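Local coordinates for protein DNA-(apurinic or apyrimidinic site) endonuclease 2 (Xenopus laevis, PDB 6WCD) that acts as a metal-dependent nuclease in DNA repair, incising the backbone at abasic sites, though weakly, and removing nucleotides in the 3'-to-5' direction, at residues Ser75-Ala81 with Ile312-Pro318; Arg118-His124 with Leu136-Tyr142; Phe254-Ser259 with Asp299-Val303. All blocks are in the same frame, centred on the assembly; numbering follows the deposited sequence.

Interaction 1: Ser75-Ala81 with Ile312-Pro318; sequences STTPQAA and IAANKCP. With BU1 (1,4-butanediol), chain D.
A314 donates its backbone N-H to T77 O (N to O 2.9 Å, 175° at the hydrogen), the one direct main-chain hydrogen bond between two largely irregular segments, 75-81 and 312-318. The setting is a margin of the DNase I-like α/β sandwich: as the chain enters strand 80-83, Q79 and A80 both face Q123 of strand 119-127 in a classic beta bulge, and the tail that follows strand 310-312 packs across this entry. Q79 shows how a side chain can extend such backbone pairing. Bent at chi2 (72°), it folds back so that NE2 reaches I312 O at 3.1 Å; the oxygen lies in the plane of the amide, but the N-H arrives from above the I312 carbonyl plane. R125 N occupies OE1, so both ends of the amide are engaged and its flip is fixed. The A314 methyl group packs against CG and CD of the bent chain, its CB 3.4 Å from P78 O. A water donates to both T77 O and I312 O, adding a second, indirect link beside the main-chain bond. T77 turns CG2, anti to the backbone N, onto C317 SG, while its OG1 returns to S74 O. Farther along, the P78 and P318 rings cross at about a right angle, CG to CG 4.1 Å, and P318 CD comes to 3.2 Å from P78 O. P318 CG also rests on A81 CB, and Y55 of strand 53-57 touches P78, C317 and P318, so the two prolines share an aromatic neighbour. The contact is structural packing away from the catalytic site. At its far end A313 CB lies against S75 O, and S75 CB meets C2 of a bound 1,4-butanediol at 3.5 Å.

Interaction 2: Arg118-His124 with Leu136-Tyr142; sequences RAVLTQH and LTVINVY
R118 grips Y142 twice: its carbonyl oxygen accepts the Y142 N-H, and its guanidinium NH2 donates to Y142 O at 3.0 Å. That oxygen lies in the guanidinium plane, although the N-H comes from above the carbonyl plane. With its chain extended from CG to NE, R118 also brings NH2 to 3.5 Å from Y142 CD2, the guanidinium and ring planes 31° apart; E116 holds NE in a salt bridge. From here the segments form an antiparallel beta hairpin in a sheet of the DNase I-like sandwich. A119 CB meets V141 CG1. V120 pairs with N140 by two backbone bonds and lays CG1 against N140 CB and ND2, the amide itself being tied to Q33 and T70. L121 and I139 lie side by side, CG to CG1 3.9 Å. T122 OG1 hydrogen-bonds H124 NE2 at 2.8 Å, and a water joins the same OG1 to V138 O. Q123 NE2 runs almost straight (173°) to T137 OG1, 2.9 Å away and in the amide plane. H124 has L136 O beside its ring edge, near CD2, and V138 CG2 approaching obliquely, while ND1 bonds T76 O. With both nitrogens engaged, the H124 ring has little freedom to turn; likewise, for Y142, an active-site residue by similarity whose side chain lies about 4 Å from the bound magnesium ion, the double hold by R118 probably steadies the backbone.

Interaction 3: Phe254-Ser259 with Asp299-Val303; sequences FTCWCS and DHCPV
T255 O accepts the N-H of C301 (O to N 2.9 Å), and D299 O accepts that of W257 (O to N 3.2 Å, 171°), two backbone bonds that flank the single beta bridge between C256 and H300. Polar atoms between and beside them find partners elsewhere: H300 N bonds S298 OG, H300 O takes W6 NE1, and W257 NE1 reaches N267 OD1. Both T255 OG1 and H300 ND1 bond D273 OD2, so one carboxylate oxygen probably helps position two side chains, and T255 OG1 is also bonded to I272 N; D273 is important for catalysis by similarity, and H300 is the predicted proton acceptor. C256 SG, anti to the backbone N (chi1 -178°), stands over a face of the imidazole, 3.7 Å from its centroid. An alanine in place of H300 removes the imidazole, and D273 OD2 would probably be left without one of its two side-chain partners, with a gap opened beside C256 SG. C301 SG meets the W257 ring at its edge, 3.7 Å from CH2. A water donates to D299 OD2 at 2.9 Å and hydrogen-bonds S259 OG, linking the outer loop to a residue that binds magnesium; in this structure the D299 side chain is about 4 Å from the ion, which N9 and E34 ligate. Around the pair, T255 and C256 form a classic beta bulge against T270 of strand 269-278, helix 263-266 packs on W257 and C301, and strand 2-7 bonds V303 through S5.

Followed from the N terminus, interaction 1 opens first, at 75-81, and closes last, at 312-318, so its long loop encloses both other contacts. Within it, interaction 2 closes the short hairpin 118-142, and only afterwards does interaction 3 open, at 254, to close at 303; the two stand in series and none of the loops cross. Interactions 1 and 2 touch directly, since strands 80-83 and 119-127 are neighbours in the same sheet. Interaction 3 also reaches this sheet, but its centre lies about 30 Å from that of interaction 1, across the middle of the domain. Interactions 2 and 3 reach the magnesium site from separate parts of the nuclease domain.

Interaction 1: Ser75-Ala81 with Ile312-Pro318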
loop_
_atom_site.group_PDB
_atom_site.type_symbol
_atom_site.label_atom_id
_atom_site.label_comp_id
_atom_site.label_asym_id
_atom_site.label_seq_id
_atom_site.Cartn_x
_atom_site.Cartn_y
_atom_site.Cartn_z
ATOM N N SER A 75 -15.481 -10.308 -5.634
ATOM C CA SER A 75 -14.703 -11.548 -5.526
ATOM C C SER A 75 -13.753 -11.556 -4.337
ATOM O O SER A 75 -13.387 -12.655 -3.849
ATOM C CB SER A 75 -13.845 -11.719 -6.797
ATOM O OG SER A 75 -12.900 -10.669 -6.937
ATOM N N THR A 76 -13.357 -10.392 -3.830
ATOM C CA THR A 76 -12.330 -10.299 -2.815
ATOM C C THR A 76 -12.774 -9.581 -1.566
ATOM O O THR A 76 -11.927 -9.098 -0.821
ATOM C CB THR A 76 -11.079 -9.594 -3.347
ATOM O OG1 THR A 76 -11.471 -8.355 -3.942
ATOM C CG2 THR A 76 -10.424 -10.433 -4.335
ATOM N N THR A 77 -14.084 -9.467 -1.340
ATOM C CA THR A 77 -14.560 -8.798 -0.140
ATOM C C THR A 77 -13.815 -9.356 1.061
ATOM O O THR A 77 -13.846 -10.566 1.285
ATOM C CB THR A 77 -16.058 -9.021 0.005
ATOM O OG1 THR A 77 -16.736 -8.522 -1.181
ATOM C CG2 THR A 77 -16.622 -8.290 1.199
ATOM N N PRO A 78 -13.178 -8.523 1.869
ATOM C CA PRO A 78 -12.349 -9.004 2.961
ATOM C C PRO A 78 -13.141 -9.477 4.160
ATOM O O PRO A 78 -14.217 -8.955 4.491
ATOM C CB PRO A 78 -11.475 -7.791 3.309
ATOM C CG PRO A 78 -12.273 -6.626 2.899
ATOM C CD PRO A 78 -13.017 -7.050 1.679
ATOM N N GLN A 79 -12.565 -10.459 4.852
ATOM C CA GLN A 79 -13.144 -10.924 6.098
ATOM C C GLN A 79 -12.899 -9.953 7.232
ATOM O O GLN A 79 -13.667 -9.939 8.208
ATOM C CB GLN A 79 -12.584 -12.314 6.449
ATOM C CG GLN A 79 -13.190 -13.490 5.643
ATOM C CD GLN A 79 -12.781 -13.587 4.177
ATOM O OE1 GLN A 79 -11.782 -13.020 3.747
ATOM N NE2 GLN A 79 -13.555 -14.354 3.404
ATOM N N ALA A 80 -11.865 -9.127 7.133
ATOM C CA ALA A 80 -11.514 -8.189 8.169
ATOM C C ALA A 80 -10.802 -7.012 7.525
ATOM O O ALA A 80 -10.203 -7.125 6.462
ATOM C CB ALA A 80 -10.620 -8.822 9.232
ATOM N N ALA A 81 -10.839 -5.873 8.202
ATOM C CA ALA A 81 -10.182 -4.675 7.696
ATOM C C ALA A 81 -9.937 -3.717 8.852
ATOM O O ALA A 81 -10.751 -3.623 9.772
ATOM C CB ALA A 81 -11.011 -3.963 6.613
ATOM N N ILE A 312 -11.682 -16.128 -1.744
ATOM C CA ILE A 312 -12.978 -16.529 -1.182
ATOM C C ILE A 312 -13.539 -15.257 -0.552
ATOM O O ILE A 312 -12.957 -14.725 0.405
ATOM C CB ILE A 312 -12.845 -17.630 -0.144
ATOM C CG1 ILE A 312 -12.252 -18.918 -0.744
ATOM C CG2 ILE A 312 -14.199 -17.932 0.451
ATOM C CD1 ILE A 312 -11.838 -19.902 0.313
ATOM N N ALA A 313 -14.617 -14.731 -1.122
ATOM C CA ALA A 313 -15.181 -13.477 -0.622
ATOM C C ALA A 313 -15.912 -13.692 0.682
ATOM O O ALA A 313 -16.626 -14.689 0.862
ATOM C CB ALA A 313 -16.170 -12.938 -1.646
ATOM N N ALA A 314 -15.796 -12.707 1.562
ATOM C CA ALA A 314 -16.643 -12.680 2.755
ATOM C C ALA A 314 -18.083 -12.402 2.372
ATOM O O ALA A 314 -18.369 -11.795 1.339
ATOM C CB ALA A 314 -16.152 -11.583 3.703
ATOM N N ASN A 315 -19.003 -12.811 3.262
ATOM C CA ASN A 315 -20.416 -12.650 3.005
ATOM C C ASN A 315 -20.912 -11.251 3.306
ATOM O O ASN A 315 -22.015 -10.899 2.893
ATOM C CB ASN A 315 -21.242 -13.630 3.850
ATOM C CG ASN A 315 -20.693 -15.040 3.816
ATOM O OD1 ASN A 315 -20.247 -15.566 4.839
ATOM N ND2 ASN A 315 -20.729 -15.667 2.640
ATOM N N LYS A 316 -20.127 -10.461 4.017
ATOM C CA LYS A 316 -20.524 -9.111 4.369
ATOM C C LYS A 316 -19.252 -8.302 4.423
ATOM O O LYS A 316 -18.210 -8.793 4.820
ATOM C CB LYS A 316 -21.272 -9.073 5.709
ATOM C CG LYS A 316 -21.727 -7.715 6.197
ATOM C CD LYS A 316 -23.004 -7.884 7.032
ATOM C CE LYS A 316 -23.079 -6.920 8.200
ATOM N NZ LYS A 316 -23.243 -5.509 7.768
ATOM N N CYS A 317 -19.356 -7.033 4.025
ATOM C CA CYS A 317 -18.246 -6.121 4.184
ATOM C C CYS A 317 -17.999 -5.799 5.663
ATOM O O CYS A 317 -18.957 -5.540 6.410
ATOM C CB CYS A 317 -18.534 -4.829 3.440
ATOM S SG CYS A 317 -18.721 -4.986 1.681
ATOM N N PRO A 318 -16.747 -5.792 6.109
ATOM C CA PRO A 318 -16.458 -5.486 7.496
ATOM C C PRO A 318 -16.739 -4.020 7.812
ATOM O O PRO A 318 -16.852 -3.199 6.895
ATOM C CB PRO A 318 -14.978 -5.822 7.646
ATOM C CG PRO A 318 -14.411 -5.975 6.284
ATOM C CD PRO A 318 -15.547 -6.165 5.321
HETATM C C1 BU1 D . -12.687 -14.120 -9.402
HETATM C C2 BU1 D . -11.594 -13.116 -9.013
HETATM C C3 BU1 D . -10.240 -13.468 -9.629
HETATM C C4 BU1 D . -9.487 -14.396 -8.688
HETATM O O5 BU1 D . -12.828 -15.120 -8.422
HETATM O O6 BU1 D . -8.411 -15.083 -9.292
HETATM O O HOH W 1 -14.364 -15.053 -4.506
HETATM O O HOH W 2 -11.572 -12.052 0.325
HETATM O O HOH W 3 -16.404 -9.405 6.544
#

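Interaction 2: Arg118-His124 with Leu136-Tyr142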
loop_
_atom_site.group_PDB
_atom_site.type_symbol
_atom_site.label_atom_id
_atom_site.label_comp_id
_atom_site.label_asym_id
_atom_site.label_seq_id
_atom_site.Cartn_x
_atom_site.Cartn_y
_atom_site.Cartn_z
ATOM N N ARG A 118 -2.009 6.779 6.633
ATOM C CA ARG A 118 -0.943 6.171 5.855
ATOM C C ARG A 118 -0.971 4.661 5.741
ATOM O O ARG A 118 -0.096 4.081 5.095
ATOM C CB ARG A 118 0.403 6.573 6.473
ATOM C CG ARG A 118 0.671 8.069 6.358
ATOM C CD ARG A 118 2.061 8.452 6.891
ATOM N NE ARG A 118 2.244 9.873 6.699
ATOM C CZ ARG A 118 2.504 10.465 5.550
ATOM N NH1 ARG A 118 2.543 11.775 5.461
ATOM N NH2 ARG A 118 2.783 9.735 4.490
ATOM N N ALA A 119 -1.915 3.984 6.356
ATOM C CA ALA A 119 -1.978 2.531 6.251
ATOM C C ALA A 119 -3.405 2.019 6.383
ATOM O O ALA A 119 -4.173 2.491 7.236
ATOM C CB ALA A 119 -1.129 1.865 7.318
ATOM N N VAL A 120 -3.760 1.054 5.570
ATOM C CA VAL A 120 -5.014 0.331 5.710
ATOM C C VAL A 120 -4.704 -1.136 5.425
ATOM O O VAL A 120 -3.900 -1.462 4.538
ATOM C CB VAL A 120 -6.138 0.928 4.831
ATOM C CG1 VAL A 120 -5.874 0.770 3.407
ATOM C CG2 VAL A 120 -7.509 0.340 5.223
ATOM N N LEU A 121 -5.276 -1.987 6.236
ATOM C CA LEU A 121 -5.081 -3.441 6.160
ATOM C C LEU A 121 -6.390 -4.121 5.822
ATOM O O LEU A 121 -7.430 -3.831 6.428
ATOM C CB LEU A 121 -4.568 -4.036 7.470
ATOM C CG LEU A 121 -3.108 -3.691 7.777
ATOM C CD1 LEU A 121 -2.890 -2.254 8.104
ATOM C CD2 LEU A 121 -2.613 -4.607 8.905
ATOM N N THR A 122 -6.339 -5.050 4.852
ATOM C CA THR A 122 -7.506 -5.871 4.521
ATOM C C THR A 122 -7.061 -7.329 4.549
ATOM O O THR A 122 -5.925 -7.639 4.188
ATOM C CB THR A 122 -8.129 -5.486 3.167
ATOM O OG1 THR A 122 -7.180 -5.521 2.114
ATOM C CG2 THR A 122 -8.779 -4.089 3.159
ATOM N N GLN A 123 -7.934 -8.203 5.040
ATOM C CA GLN A 123 -7.589 -9.608 5.167
ATOM C C GLN A 123 -8.575 -10.424 4.359
ATOM O O GLN A 123 -9.783 -10.267 4.507
ATOM C CB GLN A 123 -7.588 -9.996 6.643
ATOM C CG GLN A 123 -7.055 -11.334 6.951
ATOM C CD GLN A 123 -6.842 -11.469 8.447
ATOM O OE1 GLN A 123 -7.776 -11.798 9.179
ATOM N NE2 GLN A 123 -5.631 -11.178 8.910
ATOM N N HIS A 124 -8.030 -11.315 3.522
ATOM C CA HIS A 124 -8.754 -12.025 2.482
ATOM C C HIS A 124 -8.488 -13.513 2.646
ATOM O O HIS A 124 -7.334 -13.932 2.756
ATOM C CB HIS A 124 -8.255 -11.570 1.100
ATOM C CG HIS A 124 -8.272 -10.081 0.912
ATOM N ND1 HIS A 124 -9.318 -9.412 0.326
ATOM C CD2 HIS A 124 -7.388 -9.129 1.301
ATOM C CE1 HIS A 124 -9.074 -8.108 0.365
ATOM N NE2 HIS A 124 -7.914 -7.909 0.937
ATOM N N LEU A 136 -4.706 -14.136 3.554
ATOM C CA LEU A 136 -3.785 -13.173 2.948
ATOM C C LEU A 136 -4.117 -11.803 3.503
ATOM O O LEU A 136 -5.246 -11.313 3.340
ATOM C CB LEU A 136 -3.954 -13.163 1.451
ATOM C CG LEU A 136 -3.219 -12.089 0.710
ATOM C CD1 LEU A 136 -1.718 -12.290 0.807
ATOM C CD2 LEU A 136 -3.610 -12.078 -0.780
ATOM N N THR A 137 -3.145 -11.178 4.162
ATOM C CA THR A 137 -3.328 -9.827 4.649
ATOM C C THR A 137 -2.589 -8.865 3.745
ATOM O O THR A 137 -1.394 -9.045 3.491
ATOM C CB THR A 137 -2.838 -9.699 6.088
ATOM O OG1 THR A 137 -3.549 -10.609 6.920
ATOM C CG2 THR A 137 -3.141 -8.309 6.635
ATOM N N VAL A 138 -3.292 -7.846 3.240
ATOM C CA VAL A 138 -2.772 -6.808 2.375
ATOM C C VAL A 138 -2.598 -5.534 3.187
ATOM O O VAL A 138 -3.571 -5.010 3.760
ATOM C CB VAL A 138 -3.732 -6.593 1.190
ATOM C CG1 VAL A 138 -3.282 -5.458 0.352
ATOM C CG2 VAL A 138 -3.871 -7.853 0.378
ATOM N N ILE A 139 -1.360 -5.044 3.276
ATOM C CA ILE A 139 -1.025 -3.858 4.019
ATOM C C ILE A 139 -0.668 -2.786 3.016
ATOM O O ILE A 139 0.379 -2.877 2.384
ATOM C CB ILE A 139 0.152 -4.121 4.947
ATOM C CG1 ILE A 139 -0.117 -5.356 5.808
ATOM C CG2 ILE A 139 0.428 -2.903 5.821
ATOM C CD1 ILE A 139 1.011 -5.691 6.820
ATOM N N ASN A 140 -1.521 -1.784 2.894
ATOM C CA ASN A 140 -1.435 -0.721 1.885
ATOM C C ASN A 140 -0.870 0.512 2.592
ATOM O O ASN A 140 -1.524 1.054 3.494
ATOM C CB ASN A 140 -2.835 -0.474 1.327
ATOM C CG ASN A 140 -2.937 0.718 0.421
ATOM O OD1 ASN A 140 -1.921 1.311 0.080
ATOM N ND2 ASN A 140 -4.155 1.081 0.042
ATOM N N VAL A 141 0.343 0.952 2.220
ATOM C CA VAL A 141 1.060 2.011 2.964
ATOM C C VAL A 141 1.500 3.155 2.087
ATOM O O VAL A 141 1.889 2.980 0.917
ATOM C CB VAL A 141 2.274 1.474 3.736
ATOM C CG1 VAL A 141 1.860 0.483 4.763
ATOM C CG2 VAL A 141 3.306 0.799 2.813
ATOM N N TYR A 142 1.443 4.377 2.644
ATOM C CA TYR A 142 2.000 5.594 2.067
ATOM C C TYR A 142 3.017 6.109 3.063
ATOM O O TYR A 142 2.650 6.792 4.009
ATOM C CB TYR A 142 0.901 6.626 1.767
ATOM C CG TYR A 142 1.361 7.961 1.216
ATOM C CD1 TYR A 142 2.331 8.043 0.239
ATOM C CD2 TYR A 142 0.845 9.150 1.691
ATOM C CE1 TYR A 142 2.783 9.274 -0.254
ATOM C CE2 TYR A 142 1.270 10.366 1.210
ATOM C CZ TYR A 142 2.235 10.434 0.234
ATOM O OH TYR A 142 2.668 11.664 -0.235
HETATM O O HOH W 4 -5.468 -3.114 2.182
#

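Interaction 3: Phe254-Ser259 with Asp299-Val303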
loop_
_atom_site.group_PDB
_atom_site.type_symbol
_atom_site.label_atom_id
_atom_site.label_comp_id
_atom_site.label_asym_id
_atom_site.label_seq_id
_atom_site.Cartn_x
_atom_site.Cartn_y
_atom_site.Cartn_z
ATOM N N PHE A 254 11.305 2.517 -13.568
ATOM C CA PHE A 254 10.936 3.488 -12.559
ATOM C C PHE A 254 9.422 3.629 -12.402
ATOM O O PHE A 254 8.648 3.233 -13.287
ATOM C CB PHE A 254 11.545 4.846 -12.882
ATOM C CG PHE A 254 13.059 4.789 -13.111
ATOM C CD1 PHE A 254 13.864 3.954 -12.343
ATOM C CD2 PHE A 254 13.626 5.557 -14.090
ATOM C CE1 PHE A 254 15.241 3.895 -12.554
ATOM C CE2 PHE A 254 15.006 5.520 -14.303
ATOM C CZ PHE A 254 15.802 4.687 -13.516
ATOM N N THR A 255 8.999 4.118 -11.235
ATOM C CA THR A 255 7.589 4.296 -10.930
ATOM C C THR A 255 7.215 5.725 -10.587
ATOM O O THR A 255 6.029 6.012 -10.343
ATOM C CB THR A 255 7.150 3.389 -9.796
ATOM O OG1 THR A 255 7.826 3.713 -8.570
ATOM C CG2 THR A 255 7.379 1.950 -10.149
ATOM N N CYS A 256 8.199 6.630 -10.494
ATOM C CA CYS A 256 7.969 7.974 -10.005
ATOM C C CYS A 256 8.880 8.925 -10.726
ATOM O O CYS A 256 10.104 8.683 -10.788
ATOM C CB CYS A 256 8.190 8.044 -8.502
ATOM S SG CYS A 256 7.865 9.717 -7.785
ATOM N N TRP A 257 8.306 10.054 -11.207
ATOM C CA TRP A 257 9.019 11.119 -11.905
ATOM C C TRP A 257 8.432 12.436 -11.406
ATOM O O TRP A 257 7.190 12.598 -11.358
ATOM C CB TRP A 257 8.845 11.043 -13.425
ATOM C CG TRP A 257 9.125 9.698 -14.061
ATOM C CD1 TRP A 257 10.242 9.313 -14.675
ATOM C CD2 TRP A 257 8.224 8.574 -14.098
ATOM N NE1 TRP A 257 10.128 8.017 -15.128
ATOM C CE2 TRP A 257 8.885 7.540 -14.757
ATOM C CE3 TRP A 257 6.930 8.371 -13.631
ATOM C CZ2 TRP A 257 8.313 6.331 -14.987
ATOM C CZ3 TRP A 257 6.338 7.121 -13.875
ATOM C CH2 TRP A 257 7.029 6.134 -14.503
ATOM N N CYS A 258 9.275 13.418 -11.153
ATOM C CA CYS A 258 8.724 14.662 -10.661
ATOM C C CYS A 258 7.859 15.356 -11.704
ATOM O O CYS A 258 8.069 15.239 -12.883
ATOM C CB CYS A 258 9.801 15.583 -10.120
ATOM S SG CYS A 258 10.950 16.161 -11.395
ATOM N N SER A 259 6.916 16.149 -11.247
ATOM C CA SER A 259 5.961 16.730 -12.184
ATOM C C SER A 259 6.631 17.719 -13.116
ATOM O O SER A 259 6.159 17.936 -14.234
ATOM C CB SER A 259 4.826 17.419 -11.419
ATOM O OG SER A 259 4.076 16.466 -10.680
ATOM N N ASP A 299 1.923 11.507 -10.758
ATOM C CA ASP A 299 3.357 11.603 -10.878
ATOM C C ASP A 299 4.030 10.223 -10.678
ATOM O O ASP A 299 5.164 10.073 -10.869
ATOM C CB ASP A 299 3.980 12.721 -10.020
ATOM C CG ASP A 299 3.646 12.639 -8.538
ATOM O OD1 ASP A 299 2.830 11.861 -8.118
ATOM O OD2 ASP A 299 4.269 13.430 -7.830
ATOM N N HIS A 300 3.271 9.235 -10.216
ATOM C CA HIS A 300 3.726 7.861 -10.168
ATOM C C HIS A 300 2.925 7.064 -11.188
ATOM O O HIS A 300 1.785 7.452 -11.527
ATOM C CB HIS A 300 3.490 7.190 -8.809
ATOM C CG HIS A 300 4.176 7.836 -7.653
ATOM N ND1 HIS A 300 4.967 7.101 -6.797
ATOM C CD2 HIS A 300 4.101 9.074 -7.129
ATOM C CE1 HIS A 300 5.393 7.882 -5.817
ATOM N NE2 HIS A 300 4.898 9.092 -5.994
ATOM N N CYS A 301 3.451 5.925 -11.579
ATOM C CA CYS A 301 2.636 4.947 -12.293
ATOM C C CYS A 301 2.354 3.748 -11.403
ATOM O O CYS A 301 3.025 3.537 -10.398
ATOM C CB CYS A 301 3.287 4.489 -13.595
ATOM S SG CYS A 301 4.745 3.489 -13.418
ATOM N N PRO A 302 1.354 2.942 -11.730
ATOM C CA PRO A 302 1.052 1.775 -10.909
ATOM C C PRO A 302 2.070 0.652 -11.056
ATOM O O PRO A 302 2.842 0.569 -12.025
ATOM C CB PRO A 302 -0.297 1.284 -11.462
ATOM C CG PRO A 302 -0.815 2.412 -12.281
ATOM C CD PRO A 302 0.418 3.109 -12.826
ATOM N N VAL A 303 2.005 -0.251 -10.086
ATOM C CA VAL A 303 2.637 -1.566 -10.147
ATOM C C VAL A 303 1.545 -2.625 -9.962
ATOM O O VAL A 303 0.496 -2.366 -9.371
ATOM C CB VAL A 303 3.750 -1.724 -9.117
ATOM C CG1 VAL A 303 4.850 -0.693 -9.390
ATOM C CG2 VAL A 303 3.260 -1.487 -7.692
HETATM O O HOH W 5 5.633 15.789 -8.703
#